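Side-chain contacts in acyl-CoA dehydrogenase family protein (Porphyromonas gingivalis, PDB 2OKU), which probably oxidises acyl-CoA thioesters with FAD as cofactor, this chain being its helical C-terminal domain: residues A16-R19 with E20-Q24; E30-P33 with M34-A37; M71-H74 with A75-H79. All coordinates share one frame; numbering follows the deposited sequence.

Interaction 1: A16-R19 with E20-Q24; sequences ARIR and EEYQQ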
loop_
_atom_site.group_PDB
_atom_site.type_symbol
_atom_site.label_atom_id
_atom_site.label_comp_id
_atom_site.label_asym_id
_atom_site.label_seq_id
_atom_site.Cartn_x
_atom_site.Cartn_y
_atom_site.Cartn_z
ATOM N N ALA A 16 9.138 5.719 -14.899
ATOM C CA ALA A 16 10.296 5.078 -15.548
ATOM C C ALA A 16 10.767 3.869 -14.731
ATOM O O ALA A 16 11.011 2.794 -15.305
ATOM C CB ALA A 16 11.445 6.085 -15.763
ATOM N N ARG A 17 10.845 4.007 -13.407
ATOM C CA ARG A 17 11.264 2.879 -12.566
ATOM C C ARG A 17 10.261 1.701 -12.653
ATOM O O ARG A 17 10.656 0.505 -12.752
ATOM C CB ARG A 17 11.486 3.289 -11.104
ATOM C CG ARG A 17 12.083 2.121 -10.322
ATOM C CD ARG A 17 12.623 2.497 -8.980
ATOM N NE ARG A 17 13.372 1.359 -8.445
ATOM C CZ ARG A 17 13.881 1.300 -7.221
ATOM N NH1 ARG A 17 13.748 2.314 -6.380
ATOM N NH2 ARG A 17 14.525 0.206 -6.842
ATOM N N ILE A 18 8.977 2.042 -12.625
ATOM C CA ILE A 18 7.936 1.058 -12.791
ATOM C C ILE A 18 8.140 0.290 -14.101
ATOM O O ILE A 18 8.135 -0.942 -14.116
ATOM C CB ILE A 18 6.534 1.713 -12.797
ATOM C CG1 ILE A 18 6.141 2.056 -11.337
ATOM C CG2 ILE A 18 5.513 0.766 -13.506
ATOM C CD1 ILE A 18 4.905 2.933 -11.204
ATOM N N ARG A 19 8.328 1.009 -15.191
ATOM C CA ARG A 19 8.398 0.367 -16.494
ATOM C C ARG A 19 9.712 -0.383 -16.723
ATOM O O ARG A 19 9.720 -1.472 -17.305
ATOM C CB ARG A 19 8.165 1.391 -17.600
ATOM C CG ARG A 19 6.748 1.850 -17.639
ATOM C CD ARG A 19 6.586 3.065 -18.499
ATOM N NE ARG A 19 5.198 3.441 -18.570
ATOM C CZ ARG A 19 4.749 4.591 -19.057
ATOM N NH1 ARG A 19 5.589 5.500 -19.530
ATOM N NH2 ARG A 19 3.443 4.809 -19.080
ATOM N N GLU A 20 10.806 0.190 -16.234
ATOM C CA GLU A 20 12.151 -0.321 -16.506
ATOM C C GLU A 20 12.591 -1.391 -15.509
ATOM O O GLU A 20 13.380 -2.265 -15.866
ATOM C CB GLU A 20 13.168 0.853 -16.589
ATOM C CG GLU A 20 12.889 1.789 -17.764
ATOM C CD GLU A 20 13.606 3.177 -17.709
ATOM O OE1 GLU A 20 14.584 3.368 -16.962
ATOM O OE2 GLU A 20 13.158 4.089 -18.451
ATOM N N GLU A 21 12.075 -1.360 -14.280
ATOM C CA GLU A 21 12.428 -2.331 -13.251
ATOM C C GLU A 21 11.234 -3.169 -12.789
ATOM O O GLU A 21 11.227 -4.393 -12.952
ATOM C CB GLU A 21 13.059 -1.659 -12.026
ATOM C CG GLU A 21 13.474 -2.663 -10.956
ATOM C CD GLU A 21 14.133 -2.033 -9.719
ATOM O OE1 GLU A 21 14.574 -0.875 -9.801
ATOM O OE2 GLU A 21 14.228 -2.735 -8.682
ATOM N N TYR A 22 10.240 -2.534 -12.180
ATOM C CA TYR A 22 9.195 -3.333 -11.513
ATOM C C TYR A 22 8.374 -4.166 -12.501
ATOM O O TYR A 22 8.032 -5.321 -12.220
ATOM C CB TYR A 22 8.271 -2.462 -10.690
ATOM C CG TYR A 22 8.908 -1.656 -9.595
ATOM C CD1 TYR A 22 10.057 -2.083 -8.938
ATOM C CD2 TYR A 22 8.340 -0.444 -9.193
ATOM C CE1 TYR A 22 10.634 -1.319 -7.930
ATOM C CE2 TYR A 22 8.900 0.307 -8.169
ATOM C CZ TYR A 22 10.041 -0.133 -7.535
ATOM O OH TYR A 22 10.590 0.626 -6.517
ATOM N N GLN A 23 8.034 -3.580 -13.640
ATOM C CA GLN A 23 7.262 -4.312 -14.645
ATOM C C GLN A 23 8.083 -5.408 -15.348
ATOM O O GLN A 23 7.519 -6.203 -16.100
ATOM C CB GLN A 23 6.673 -3.359 -15.685
ATOM C CG GLN A 23 5.402 -2.606 -15.199
ATOM C CD GLN A 23 4.186 -3.532 -15.214
ATOM O OE1 GLN A 23 3.982 -4.255 -16.189
ATOM N NE2 GLN A 23 3.379 -3.513 -14.145
ATOM N N GLN A 24 9.395 -5.428 -15.129
ATOM C CA GLN A 24 10.271 -6.468 -15.697
ATOM C C GLN A 24 10.421 -7.676 -14.776
ATOM O O GLN A 24 11.107 -8.639 -15.126
ATOM C CB GLN A 24 11.653 -5.892 -16.013
ATOM C CG GLN A 24 11.654 -4.653 -16.888
ATOM C CD GLN A 24 11.002 -4.872 -18.220
ATOM O OE1 GLN A 24 11.065 -5.966 -18.783
ATOM N NE2 GLN A 24 10.374 -3.823 -18.750
#

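Interaction 2: E30-P33 with M34-A37; sequences ELQP and MKEA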
loop_
_atom_site.group_PDB
_atom_site.type_symbol
_atom_site.label_atom_id
_atom_site.label_comp_id
_atom_site.label_asym_id
_atom_site.label_seq_id
_atom_site.Cartn_x
_atom_site.Cartn_y
_atom_site.Cartn_z
ATOM N N GLU A 30 -0.465 -16.438 -11.456
ATOM C CA GLU A 30 -1.423 -15.964 -10.463
ATOM C C GLU A 30 -1.305 -14.478 -10.153
ATOM O O GLU A 30 -2.283 -13.857 -9.747
ATOM C CB GLU A 30 -1.297 -16.771 -9.175
ATOM C CG GLU A 30 0.070 -16.695 -8.510
ATOM C CD GLU A 30 0.568 -18.042 -8.012
ATOM O OE1 GLU A 30 -0.101 -19.056 -8.296
ATOM O OE2 GLU A 30 1.633 -18.083 -7.352
ATOM N N LEU A 31 -0.114 -13.913 -10.367
ATOM C CA LEU A 31 0.129 -12.487 -10.107
ATOM C C LEU A 31 0.135 -11.657 -11.406
ATOM O O LEU A 31 0.174 -10.408 -11.385
ATOM C CB LEU A 31 1.463 -12.372 -9.344
ATOM C CG LEU A 31 1.644 -11.294 -8.306
ATOM C CD1 LEU A 31 0.452 -11.190 -7.331
ATOM C CD2 LEU A 31 3.005 -11.499 -7.571
ATOM N N GLN A 32 0.092 -12.336 -12.546
ATOM C CA GLN A 32 0.134 -11.657 -13.828
ATOM C C GLN A 32 -1.018 -10.642 -14.015
ATOM O O GLN A 32 -0.792 -9.541 -14.499
ATOM C CB GLN A 32 0.210 -12.671 -14.976
ATOM C CG GLN A 32 0.377 -12.075 -16.373
ATOM C CD GLN A 32 1.687 -11.312 -16.566
ATOM O OE1 GLN A 32 2.708 -11.679 -16.002
ATOM N NE2 GLN A 32 1.655 -10.250 -17.373
ATOM N N PRO A 33 -2.261 -11.007 -13.639
ATOM C CA PRO A 33 -3.319 -9.992 -13.749
ATOM C C PRO A 33 -3.035 -8.735 -12.933
ATOM O O PRO A 33 -3.270 -7.619 -13.425
ATOM C CB PRO A 33 -4.575 -10.732 -13.250
ATOM C CG PRO A 33 -4.280 -12.194 -13.579
ATOM C CD PRO A 33 -2.803 -12.313 -13.215
HETATM N N MSE A 34 -2.491 -8.896 -11.727
HETATM C CA MSE A 34 -2.145 -7.745 -10.930
HETATM C C MSE A 34 -1.065 -6.913 -11.611
HETATM O O MSE A 34 -1.161 -5.696 -11.628
HETATM C CB MSE A 34 -1.696 -8.108 -9.513
HETATM C CG MSE A 34 -1.369 -6.869 -8.696
HETATM SE SE MSE A 34 -1.092 -7.354 -6.788
HETATM C CE MSE A 34 -1.014 -5.495 -6.074
ATOM N N LYS A 35 -0.055 -7.568 -12.182
ATOM C CA LYS A 35 0.995 -6.861 -12.901
ATOM C C LYS A 35 0.426 -6.012 -14.067
ATOM O O LYS A 35 0.806 -4.843 -14.256
ATOM C CB LYS A 35 2.048 -7.858 -13.384
ATOM C CG LYS A 35 3.177 -7.253 -14.136
ATOM C CD LYS A 35 4.275 -8.298 -14.351
ATOM C CE LYS A 35 5.346 -7.777 -15.184
ATOM N NZ LYS A 35 6.295 -8.845 -15.611
ATOM N N GLU A 36 -0.508 -6.586 -14.820
ATOM C CA GLU A 36 -1.145 -5.894 -15.926
ATOM C C GLU A 36 -2.040 -4.739 -15.441
ATOM O O GLU A 36 -2.047 -3.665 -16.051
ATOM C CB GLU A 36 -1.931 -6.880 -16.801
ATOM C CG GLU A 36 -0.982 -7.853 -17.517
ATOM C CD GLU A 36 -1.673 -9.017 -18.235
ATOM O OE1 GLU A 36 -2.919 -9.125 -18.181
ATOM O OE2 GLU A 36 -0.939 -9.829 -18.851
ATOM N N ALA A 37 -2.763 -4.947 -14.350
ATOM C CA ALA A 37 -3.582 -3.864 -13.758
ATOM C C ALA A 37 -2.710 -2.687 -13.293
ATOM O O ALA A 37 -3.061 -1.525 -13.489
ATOM C CB ALA A 37 -4.403 -4.396 -12.590
HETATM O O HOH W 1 -3.070 -11.330 -9.717
HETATM O O HOH W 2 5.559 -11.583 -15.585
#

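Interaction 3: M71-H74 with A75-H79; sequences MTAH and AVFGH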
loop_
_atom_site.group_PDB
_atom_site.type_symbol
_atom_site.label_atom_id
_atom_site.label_comp_id
_atom_site.label_asym_id
_atom_site.label_seq_id
_atom_site.Cartn_x
_atom_site.Cartn_y
_atom_site.Cartn_z
HETATM N N MSE A 71 -1.837 10.249 -7.276
HETATM C CA MSE A 71 -2.118 9.432 -8.442
HETATM C C MSE A 71 -0.919 8.514 -8.718
HETATM O O MSE A 71 -1.060 7.307 -8.983
HETATM C CB MSE A 71 -2.402 10.349 -9.640
HETATM C CG MSE A 71 -2.893 9.629 -10.861
HETATM SE SE MSE A 71 -4.819 9.169 -10.603
HETATM C CE MSE A 71 -5.042 8.238 -12.353
ATOM N N THR A 72 0.276 9.085 -8.616
ATOM C CA THR A 72 1.495 8.331 -8.785
ATOM C C THR A 72 1.734 7.318 -7.663
ATOM O O THR A 72 2.136 6.175 -7.940
ATOM C CB THR A 72 2.719 9.297 -8.931
ATOM O OG1 THR A 72 2.489 10.198 -10.038
ATOM C CG2 THR A 72 3.994 8.492 -9.173
ATOM N N ALA A 73 1.544 7.754 -6.419
ATOM C CA ALA A 73 1.709 6.925 -5.229
ATOM C C ALA A 73 0.891 5.629 -5.334
ATOM O O ALA A 73 1.378 4.530 -5.009
ATOM C CB ALA A 73 1.318 7.718 -3.951
ATOM N N HIS A 74 -0.351 5.722 -5.805
ATOM C CA HIS A 74 -1.182 4.513 -5.928
ATOM C C HIS A 74 -0.524 3.464 -6.831
ATOM O O HIS A 74 -0.490 2.260 -6.495
ATOM C CB HIS A 74 -2.613 4.848 -6.383
ATOM C CG HIS A 74 -3.368 5.639 -5.376
ATOM N ND1 HIS A 74 -3.587 5.178 -4.098
ATOM C CD2 HIS A 74 -3.912 6.874 -5.436
ATOM C CE1 HIS A 74 -4.212 6.115 -3.404
ATOM N NE2 HIS A 74 -4.454 7.141 -4.205
ATOM N N ALA A 75 0.016 3.909 -7.968
ATOM C CA ALA A 75 0.735 3.008 -8.865
ATOM C C ALA A 75 2.021 2.444 -8.269
ATOM O O ALA A 75 2.270 1.250 -8.405
ATOM C CB ALA A 75 1.035 3.710 -10.216
ATOM N N VAL A 76 2.843 3.291 -7.643
ATOM C CA VAL A 76 4.090 2.851 -7.008
ATOM C C VAL A 76 3.818 1.875 -5.886
ATOM O O VAL A 76 4.365 0.749 -5.873
ATOM C CB VAL A 76 4.911 4.040 -6.479
ATOM C CG1 VAL A 76 6.156 3.551 -5.653
ATOM C CG2 VAL A 76 5.325 4.984 -7.657
ATOM N N PHE A 77 2.940 2.286 -4.971
ATOM C CA PHE A 77 2.599 1.474 -3.793
ATOM C C PHE A 77 2.131 0.102 -4.244
ATOM O O PHE A 77 2.535 -0.915 -3.675
ATOM C CB PHE A 77 1.513 2.160 -2.974
ATOM C CG PHE A 77 1.991 3.330 -2.120
ATOM C CD1 PHE A 77 3.275 3.867 -2.213
ATOM C CD2 PHE A 77 1.096 3.920 -1.229
ATOM C CE1 PHE A 77 3.666 4.931 -1.404
ATOM C CE2 PHE A 77 1.472 4.996 -0.436
ATOM C CZ PHE A 77 2.754 5.511 -0.522
ATOM N N GLY A 78 1.285 0.072 -5.275
ATOM C CA GLY A 78 0.711 -1.180 -5.779
ATOM C C GLY A 78 1.792 -2.138 -6.234
ATOM O O GLY A 78 1.749 -3.364 -5.978
ATOM N N HIS A 79 2.806 -1.579 -6.900
ATOM C CA HIS A 79 3.965 -2.388 -7.296
ATOM C C HIS A 79 4.731 -2.923 -6.096
ATOM O O HIS A 79 5.148 -4.069 -6.134
ATOM C CB HIS A 79 4.900 -1.607 -8.216
ATOM C CG HIS A 79 4.434 -1.541 -9.640
ATOM N ND1 HIS A 79 3.623 -0.532 -10.101
ATOM C CD2 HIS A 79 4.648 -2.365 -10.692
ATOM C CE1 HIS A 79 3.359 -0.736 -11.383
ATOM N NE2 HIS A 79 3.978 -1.841 -11.771
#

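Interaction 1: A16-R19 with E20-Q24
Arg17 and Glu21 run side by side at the surface, one turn apart, and meet in a salt bridge. Both chains are extended and start with CG opposite the backbone N (chi1 -173° and -178°), which sends them outward side by side, pointing the same way. The arginine grips side-on and brings two nitrogens to one oxygen: NE lies 2.9 Å from Glu21 OE1 and NH2 3.2 Å from it, both reaching it from the same face of the carboxylate. NE meets OE1 from above the carboxylate plane, and the bond from NH2 to OE2 is weak. The OH of Tyr22 sits over one face of the Arg17 guanidinium, 3.4 Å from CZ, while Arg17 CG lies over the tyrosine ring, offset toward its rim; the two planes are 27° apart. Near the C-terminal end of helix 13-22 the winding widens into a pi-type turn: Arg17 O accepts from both Glu21 N and Tyr22 N, and Gln23 N reaches back five residues to Ile18 O at 2.7 Å. Gln24, bent at chi2, curls its amide back so that NE2 donates to Arg19 O over 2.8 Å. Toward the protein, CG1 of Ile18 packs against Tyr22 CD2. Arg19 points elsewhere, to Glu46 and Asp43 on helix 32-53.

Interaction 2: E30-P33 with M34-A37
NZ of Lys35 and OE1 of Gln32 share a water, which accepts from NZ at 2.8 Å and donates to OE1 over 2.9 Å; NZ has a second partner in the carbonyl O of Thr25. The stretch takes in the first turn of helix 32-53, in the C-terminal helical domain of the acyl-CoA dehydrogenase family. Pro33 suits this place, since a first-turn nitrogen needs no hydrogen for a helical bond, and its carbonyl still accepts from Ala37 N. Gln32 uses both ends of its amide. CG lies opposite the backbone N, and the bend that follows at chi2 (64°) turns the amide toward the next turn, to Glu36, where NE2 donates to Glu36 OE2 at 3.0 Å. That bond is straight (168°) and lies in the amide plane, but it reaches the anti side of OE2 tilted out of the carboxylate plane, which is turned 72° from the amide. A second water accepts from Met34 N and donates to Glu30 O, 2.6 Å from the water, linking the helix start to the preceding turn. On the buried side Leu31 and Met34, a selenomethionine, lie alongside each other and face Met82 of helix 58-87, with Leu31 CD1 4.2 Å from Met34 SE.

Interaction 3: M71-H74 with A75-H79
Ala73 and Phe77 form an apolar pair on a turn in the middle of helix 58-87, a long helix of the all-helical C-terminal domain. The ring of Phe77 turns back along the helix, with CG set beside its own backbone N (chi1 -77°), and one face lies over the Ala73 methyl, whose CB stands 4.3 Å above the ring centre. The same fold of the side chain brings Phe77 CG within 3.2 Å of Ala73 O. A second apolar pair lies one residue earlier, where CG2 of Thr72 touches CG2 of Val76 at 4.0 Å; Thr72 OG1 is turned the other way, to Leu68 O.

Backbone bonds give the stretch regular alpha-helical winding: Val76 N to Thr72 O, Phe77 N to Ala73 O at 2.7 Å, and Gly78 N to His74 O at 3.1 Å.

Among polar side chains, His79 folds back so that ND1 donates to Ala75 O over 2.8 Å, in the plane of its ring but above the carbonyl plane. Its own backbone N reaches that oxygen from the opposite face, so one carbonyl serves two donors.

Aromatic and polar contacts continue across the dimer interface, where His74 ND1 bonds to the hydroxyl of Tyr98 of the second subunit, Phe77 meets Tyr98 and Phe91 of that subunit edge-to-face, and Val76 packs on the same Phe91.

With ND1 of His79 acting as donor, its NE2 is probably unprotonated and able to accept the N-H of Gln23, which suggests a neutral ring of fixed tautomer in a buried setting.

Overall arrangement
Interaction 3 is the core contact, its centre about 4 Å from the centre of the chain, whereas interaction 1 lies on the surface and interaction 2 is partly buried at the start of its helix. Their chemistry follows: ionic and amide bonds dominate 16-24, 30-37 combines water bridges and an amide-carboxylate bond with an apolar Leu31-Met34 side, and methyls with aromatic rings fill 71-79, which alone among the three touches the second subunit. They belong to three successive helices and meet at the Gln23 amide, just past helix 13-22, whose NE2 probably also donates to Lys35 O (2.9 Å). Elsewhere Met34 CE packs on Gly78 O, joining interactions 2 and 3 directly.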